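Naphthalene dioxygenase small subunit (Rhodococcus sp., PDB 2B1X) forms the beta subunit of a Rieske non-heme iron naphthalene 1,2-dioxygenase, an oxidoreductase complex that probably relies on its partner subunit for the catalytic iron centres. Local coordinates at residues Glu110-Tyr122 against Val133-Ala145. Residues are numbered along the deposited sequence; the frame is centred on the assembly and turned at random.
Sequences EDEFKVTSNLLLY and VLSGERTDVLRRA
The guanidinium of Arg144 turns one face to the rim of the Phe113 ring. CE1 of Phe113 stands over that face, and the two planes are nearly perpendicular, 84° apart. NE of Arg144 in turn lies at the edge of the ring. The Arg143 guanidinium takes Glu112 at its edge: NH1 donates to OE2 of Glu112 at 3.1 Å, on the anti side of OE2 but 33° out of the carboxylate plane. This is a salt bridge, and the two side chains run alongside each other. NH2 of Arg143 reaches Asp41 as well. A leucine in place of Arg143 would probably leave Glu112 and Asp41 without their shared positive partner.

The Arg138 guanidinium meets Ser117 OG edge-on, through NH2 at 3.2 Å and more weakly through NE. Ser117 OG is brought there by sitting between its backbone N and carbonyl carbon (chi1 47°). A water 2.6 Å from Ser117 OG also contacts Asp140 OD2, weakly; Asp140 forms its salt bridge with Arg154.

Strands 112-124 and 132-145 form an antiparallel hairpin of the curved sheet of this NTF2-like fold. Paired backbone bonds run from Phe113-Leu142 to Leu121-Leu134, with one further bond from Arg144 N to Asp111 O (2.8 Å). Val115 CG2 packs on Leu142 CD2 at 3.7 Å, on the face covered by helix 10-27. The backbone ladder carries the strand pairing. Arg143 and Arg138 are probably charge-balanced separately, by Glu112 with Asp41 and by the Met172 C-terminal carboxylate.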
loop_
_atom_site.group_PDB
_atom_site.type_symbol
_atom_site.label_atom_id
_atom_site.label_comp_id
_atom_site.label_asym_id
_atom_site.label_seq_id
_atom_site.Cartn_x
_atom_site.Cartn_y
_atom_site.Cartn_z
ATOM N N GLU B 110 -26.105 -4.791 -39.179
ATOM C CA GLU B 110 -25.096 -4.108 -39.983
ATOM C C GLU B 110 -25.008 -2.710 -39.381
ATOM O O GLU B 110 -25.973 -2.253 -38.760
ATOM C CB GLU B 110 -25.543 -4.013 -41.450
ATOM C CG GLU B 110 -26.031 -5.317 -42.070
ATOM C CD GLU B 110 -25.032 -5.910 -43.054
ATOM O OE1 GLU B 110 -24.977 -5.434 -44.214
ATOM O OE2 GLU B 110 -24.298 -6.851 -42.671
ATOM N N ASP B 111 -23.866 -2.039 -39.527
ATOM C CA ASP B 111 -23.672 -0.708 -38.921
ATOM C C ASP B 111 -23.506 -0.719 -37.367
ATOM O O ASP B 111 -23.322 0.325 -36.744
ATOM C CB ASP B 111 -24.723 0.317 -39.444
ATOM C CG ASP B 111 -25.764 0.756 -38.379
ATOM O OD1 ASP B 111 -25.813 1.969 -38.055
ATOM O OD2 ASP B 111 -26.597 -0.017 -37.838
ATOM N N GLU B 112 -23.562 -1.905 -36.762
ATOM C CA GLU B 112 -23.287 -2.067 -35.336
ATOM C C GLU B 112 -22.074 -2.974 -35.131
ATOM O O GLU B 112 -21.892 -3.951 -35.868
ATOM C CB GLU B 112 -24.505 -2.621 -34.595
ATOM C CG GLU B 112 -25.576 -1.581 -34.306
ATOM C CD GLU B 112 -26.618 -2.001 -33.271
ATOM O OE1 GLU B 112 -26.530 -3.100 -32.698
ATOM O OE2 GLU B 112 -27.554 -1.217 -33.024
ATOM N N PHE B 113 -21.247 -2.637 -34.134
ATOM C CA PHE B 113 -20.063 -3.418 -33.800
ATOM C C PHE B 113 -19.971 -3.713 -32.295
ATOM O O PHE B 113 -20.301 -2.868 -31.460
ATOM C CB PHE B 113 -18.799 -2.714 -34.295
ATOM C CG PHE B 113 -18.752 -2.545 -35.781
ATOM C CD1 PHE B 113 -19.315 -1.417 -36.388
ATOM C CD2 PHE B 113 -18.182 -3.527 -36.589
ATOM C CE1 PHE B 113 -19.291 -1.258 -37.780
ATOM C CE2 PHE B 113 -18.156 -3.379 -37.987
ATOM C CZ PHE B 113 -18.714 -2.240 -38.580
ATOM N N LYS B 114 -19.543 -4.933 -31.969
ATOM C CA LYS B 114 -19.280 -5.339 -30.592
ATOM C C LYS B 114 -17.793 -5.134 -30.298
ATOM O O LYS B 114 -16.909 -5.741 -30.925
ATOM C CB LYS B 114 -19.712 -6.791 -30.332
ATOM C CG LYS B 114 -21.187 -7.091 -30.670
ATOM C CD LYS B 114 -21.591 -8.551 -30.325
ATOM C CE LYS B 114 -23.099 -8.780 -30.549
ATOM N NZ LYS B 114 -23.424 -10.243 -30.713
ATOM N N VAL B 115 -17.521 -4.248 -29.355
ATOM C CA VAL B 115 -16.176 -3.808 -29.111
ATOM C C VAL B 115 -15.858 -4.063 -27.646
ATOM O O VAL B 115 -16.552 -3.566 -26.772
ATOM C CB VAL B 115 -16.000 -2.326 -29.482
ATOM C CG1 VAL B 115 -14.571 -1.873 -29.236
ATOM C CG2 VAL B 115 -16.404 -2.112 -30.951
ATOM N N THR B 116 -14.826 -4.867 -27.427
ATOM C CA THR B 116 -14.387 -5.301 -26.097
ATOM C C THR B 116 -12.949 -4.835 -25.836
ATOM O O THR B 116 -12.045 -5.102 -26.634
ATOM C CB THR B 116 -14.465 -6.839 -25.973
ATOM O OG1 THR B 116 -15.747 -7.295 -26.416
ATOM C CG2 THR B 116 -14.440 -7.248 -24.512
ATOM N N SER B 117 -12.757 -4.113 -24.739
ATOM C CA SER B 117 -11.409 -3.660 -24.375
ATOM C C SER B 117 -11.105 -3.857 -22.903
ATOM O O SER B 117 -12.020 -3.841 -22.080
ATOM C CB SER B 117 -11.219 -2.197 -24.778
ATOM O OG SER B 117 -12.318 -1.386 -24.375
ATOM N N ASN B 118 -9.818 -4.054 -22.577
ATOM C CA ASN B 118 -9.362 -4.015 -21.192
ATOM C C ASN B 118 -9.115 -2.579 -20.749
ATOM O O ASN B 118 -8.559 -1.774 -21.505
ATOM C CB ASN B 118 -8.106 -4.869 -21.033
ATOM C CG ASN B 118 -8.426 -6.325 -21.108
ATOM O OD1 ASN B 118 -9.617 -6.695 -21.196
ATOM N ND2 ASN B 118 -7.406 -7.161 -21.134
ATOM N N LEU B 119 -9.570 -2.243 -19.548
ATOM C CA LEU B 119 -9.444 -0.879 -19.054
ATOM C C LEU B 119 -8.698 -0.954 -17.761
ATOM O O LEU B 119 -9.096 -1.701 -16.850
ATOM C CB LEU B 119 -10.807 -0.199 -18.818
ATOM C CG LEU B 119 -10.762 1.100 -17.985
ATOM C CD1 LEU B 119 -10.094 2.284 -18.714
ATOM C CD2 LEU B 119 -12.173 1.487 -17.530
ATOM N N LEU B 120 -7.601 -0.213 -17.676
ATOM C CA LEU B 120 -7.031 0.087 -16.377
ATOM C C LEU B 120 -7.165 1.603 -16.144
ATOM O O LEU B 120 -6.631 2.418 -16.901
ATOM C CB LEU B 120 -5.582 -0.408 -16.263
ATOM C CG LEU B 120 -4.473 -0.045 -15.271
ATOM C CD1 LEU B 120 -4.731 1.114 -14.313
ATOM C CD2 LEU B 120 -3.935 -1.248 -14.552
ATOM N N LEU B 121 -7.894 1.960 -15.093
ATOM C CA LEU B 121 -8.145 3.369 -14.809
ATOM C C LEU B 121 -7.309 3.787 -13.604
ATOM O O LEU B 121 -7.434 3.175 -12.546
ATOM C CB LEU B 121 -9.630 3.582 -14.543
ATOM C CG LEU B 121 -10.025 5.015 -14.120
ATOM C CD1 LEU B 121 -9.934 6.005 -15.233
ATOM C CD2 LEU B 121 -11.384 5.034 -13.490
ATOM N N TYR B 122 -6.431 4.786 -13.798
ATOM C CA TYR B 122 -5.551 5.286 -12.763
ATOM C C TYR B 122 -6.141 6.565 -12.213
ATOM O O TYR B 122 -6.692 7.340 -12.978
ATOM C CB TYR B 122 -4.130 5.529 -13.340
ATOM C CG TYR B 122 -3.093 6.079 -12.343
ATOM C CD1 TYR B 122 -2.306 5.239 -11.602
ATOM C CD2 TYR B 122 -2.913 7.462 -12.173
ATOM C CE1 TYR B 122 -1.332 5.736 -10.709
ATOM C CE2 TYR B 122 -1.990 7.973 -11.269
ATOM C CZ TYR B 122 -1.212 7.121 -10.545
ATOM O OH TYR B 122 -0.317 7.652 -9.681
ATOM N N VAL B 133 -6.442 2.287 -8.405
ATOM C CA VAL B 133 -6.482 1.629 -9.690
ATOM C C VAL B 133 -7.786 0.852 -9.812
ATOM O O VAL B 133 -8.127 0.061 -8.928
ATOM C CB VAL B 133 -5.309 0.640 -9.833
ATOM C CG1 VAL B 133 -5.457 -0.206 -11.096
ATOM C CG2 VAL B 133 -3.975 1.400 -9.893
ATOM N N LEU B 134 -8.535 1.093 -10.884
ATOM C CA LEU B 134 -9.655 0.228 -11.242
ATOM C C LEU B 134 -9.262 -0.588 -12.479
ATOM O O LEU B 134 -8.640 -0.056 -13.402
ATOM C CB LEU B 134 -10.914 1.028 -11.540
ATOM C CG LEU B 134 -11.521 1.840 -10.377
ATOM C CD1 LEU B 134 -12.842 2.375 -10.863
ATOM C CD2 LEU B 134 -11.717 0.935 -9.179
ATOM N N SER B 135 -9.550 -1.889 -12.459
ATOM C CA SER B 135 -9.259 -2.745 -13.621
ATOM C C SER B 135 -10.546 -3.419 -14.054
ATOM O O SER B 135 -11.366 -3.768 -13.222
ATOM C CB SER B 135 -8.259 -3.819 -13.261
ATOM O OG SER B 135 -8.211 -4.798 -14.306
ATOM N N GLY B 136 -10.736 -3.633 -15.340
ATOM C CA GLY B 136 -11.981 -4.279 -15.766
ATOM C C GLY B 136 -12.071 -4.498 -17.247
ATOM O O GLY B 136 -11.188 -4.083 -18.006
ATOM N N GLU B 137 -13.167 -5.111 -17.668
ATOM C CA GLU B 137 -13.415 -5.284 -19.068
ATOM C C GLU B 137 -14.660 -4.511 -19.488
ATOM O O GLU B 137 -15.692 -4.567 -18.826
ATOM C CB GLU B 137 -13.524 -6.765 -19.418
ATOM C CG GLU B 137 -13.563 -7.014 -20.916
ATOM C CD GLU B 137 -13.516 -8.497 -21.255
ATOM O OE1 GLU B 137 -14.461 -9.228 -20.877
ATOM O OE2 GLU B 137 -12.532 -8.933 -21.904
ATOM N N ARG B 138 -14.537 -3.763 -20.577
ATOM C CA ARG B 138 -15.665 -3.024 -21.146
ATOM C C ARG B 138 -16.117 -3.750 -22.376
ATOM O O ARG B 138 -15.302 -4.055 -23.253
ATOM C CB ARG B 138 -15.272 -1.592 -21.521
ATOM C CG ARG B 138 -14.466 -0.868 -20.442
ATOM C CD ARG B 138 -14.239 0.606 -20.793
ATOM N NE ARG B 138 -13.507 0.677 -22.055
ATOM C CZ ARG B 138 -13.134 1.801 -22.660
ATOM N NH1 ARG B 138 -13.390 2.984 -22.110
ATOM N NH2 ARG B 138 -12.474 1.721 -23.818
ATOM N N THR B 139 -17.407 -4.061 -22.405
ATOM C CA THR B 139 -18.070 -4.579 -23.582
ATOM C C THR B 139 -19.058 -3.545 -24.086
ATOM O O THR B 139 -19.992 -3.193 -23.364
ATOM C CB THR B 139 -18.763 -5.926 -23.238
ATOM O OG1 THR B 139 -17.762 -6.804 -22.699
ATOM C CG2 THR B 139 -19.228 -6.662 -24.502
ATOM N N ASP B 140 -18.841 -3.075 -25.325
ATOM C CA ASP B 140 -19.580 -1.964 -25.923
ATOM C C ASP B 140 -20.327 -2.401 -27.187
ATOM O O ASP B 140 -19.969 -3.381 -27.862
ATOM C CB ASP B 140 -18.674 -0.785 -26.329
ATOM C CG ASP B 140 -17.791 -0.274 -25.204
ATOM O OD1 ASP B 140 -18.069 -0.547 -23.998
ATOM O OD2 ASP B 140 -16.752 0.405 -25.442
ATOM N N VAL B 141 -21.377 -1.666 -27.479
ATOM C CA VAL B 141 -21.989 -1.692 -28.806
ATOM C C VAL B 141 -21.795 -0.296 -29.381
ATOM O O VAL B 141 -22.255 0.692 -28.812
ATOM C CB VAL B 141 -23.476 -2.110 -28.752
ATOM C CG1 VAL B 141 -24.139 -2.083 -30.168
ATOM C CG2 VAL B 141 -23.580 -3.492 -28.126
ATOM N N LEU B 142 -21.065 -0.235 -30.486
ATOM C CA LEU B 142 -20.888 1.001 -31.246
ATOM C C LEU B 142 -21.744 0.970 -32.514
ATOM O O LEU B 142 -21.871 -0.078 -33.153
ATOM C CB LEU B 142 -19.419 1.173 -31.619
ATOM C CG LEU B 142 -18.505 2.034 -30.746
ATOM C CD1 LEU B 142 -18.931 2.161 -29.269
ATOM C CD2 LEU B 142 -17.073 1.558 -30.891
ATOM N N ARG B 143 -22.311 2.121 -32.873
ATOM C CA ARG B 143 -23.156 2.266 -34.048
ATOM C C ARG B 143 -22.553 3.300 -34.979
ATOM O O ARG B 143 -22.174 4.376 -34.526
ATOM C CB ARG B 143 -24.548 2.742 -33.646
ATOM C CG ARG B 143 -25.444 1.647 -33.126
ATOM C CD ARG B 143 -26.863 1.711 -33.657
ATOM N NE ARG B 143 -27.642 2.685 -32.918
ATOM C CZ ARG B 143 -28.411 2.428 -31.864
ATOM N NH1 ARG B 143 -28.544 1.198 -31.395
ATOM N NH2 ARG B 143 -29.066 3.425 -31.286
ATOM N N ARG B 144 -22.477 2.987 -36.275
ATOM C CA ARG B 144 -22.054 3.967 -37.280
ATOM C C ARG B 144 -22.985 5.164 -37.272
ATOM O O ARG B 144 -24.188 5.012 -37.126
ATOM C CB ARG B 144 -22.028 3.358 -38.686
ATOM C CG ARG B 144 -20.766 2.584 -39.004
ATOM C CD ARG B 144 -20.470 2.486 -40.492
ATOM N NE ARG B 144 -19.686 1.296 -40.830
ATOM C CZ ARG B 144 -18.357 1.243 -40.817
ATOM N NH1 ARG B 144 -17.638 2.317 -40.466
ATOM N NH2 ARG B 144 -17.745 0.106 -41.152
ATOM N N ALA B 145 -22.412 6.352 -37.387
ATOM C CA ALA B 145 -23.178 7.594 -37.432
ATOM C C ALA B 145 -22.358 8.578 -38.234
ATOM O O ALA B 145 -21.290 9.007 -37.800
ATOM C CB ALA B 145 -23.452 8.129 -36.026
HETATM O O HOH W 1 -14.730 -1.354 -25.217
#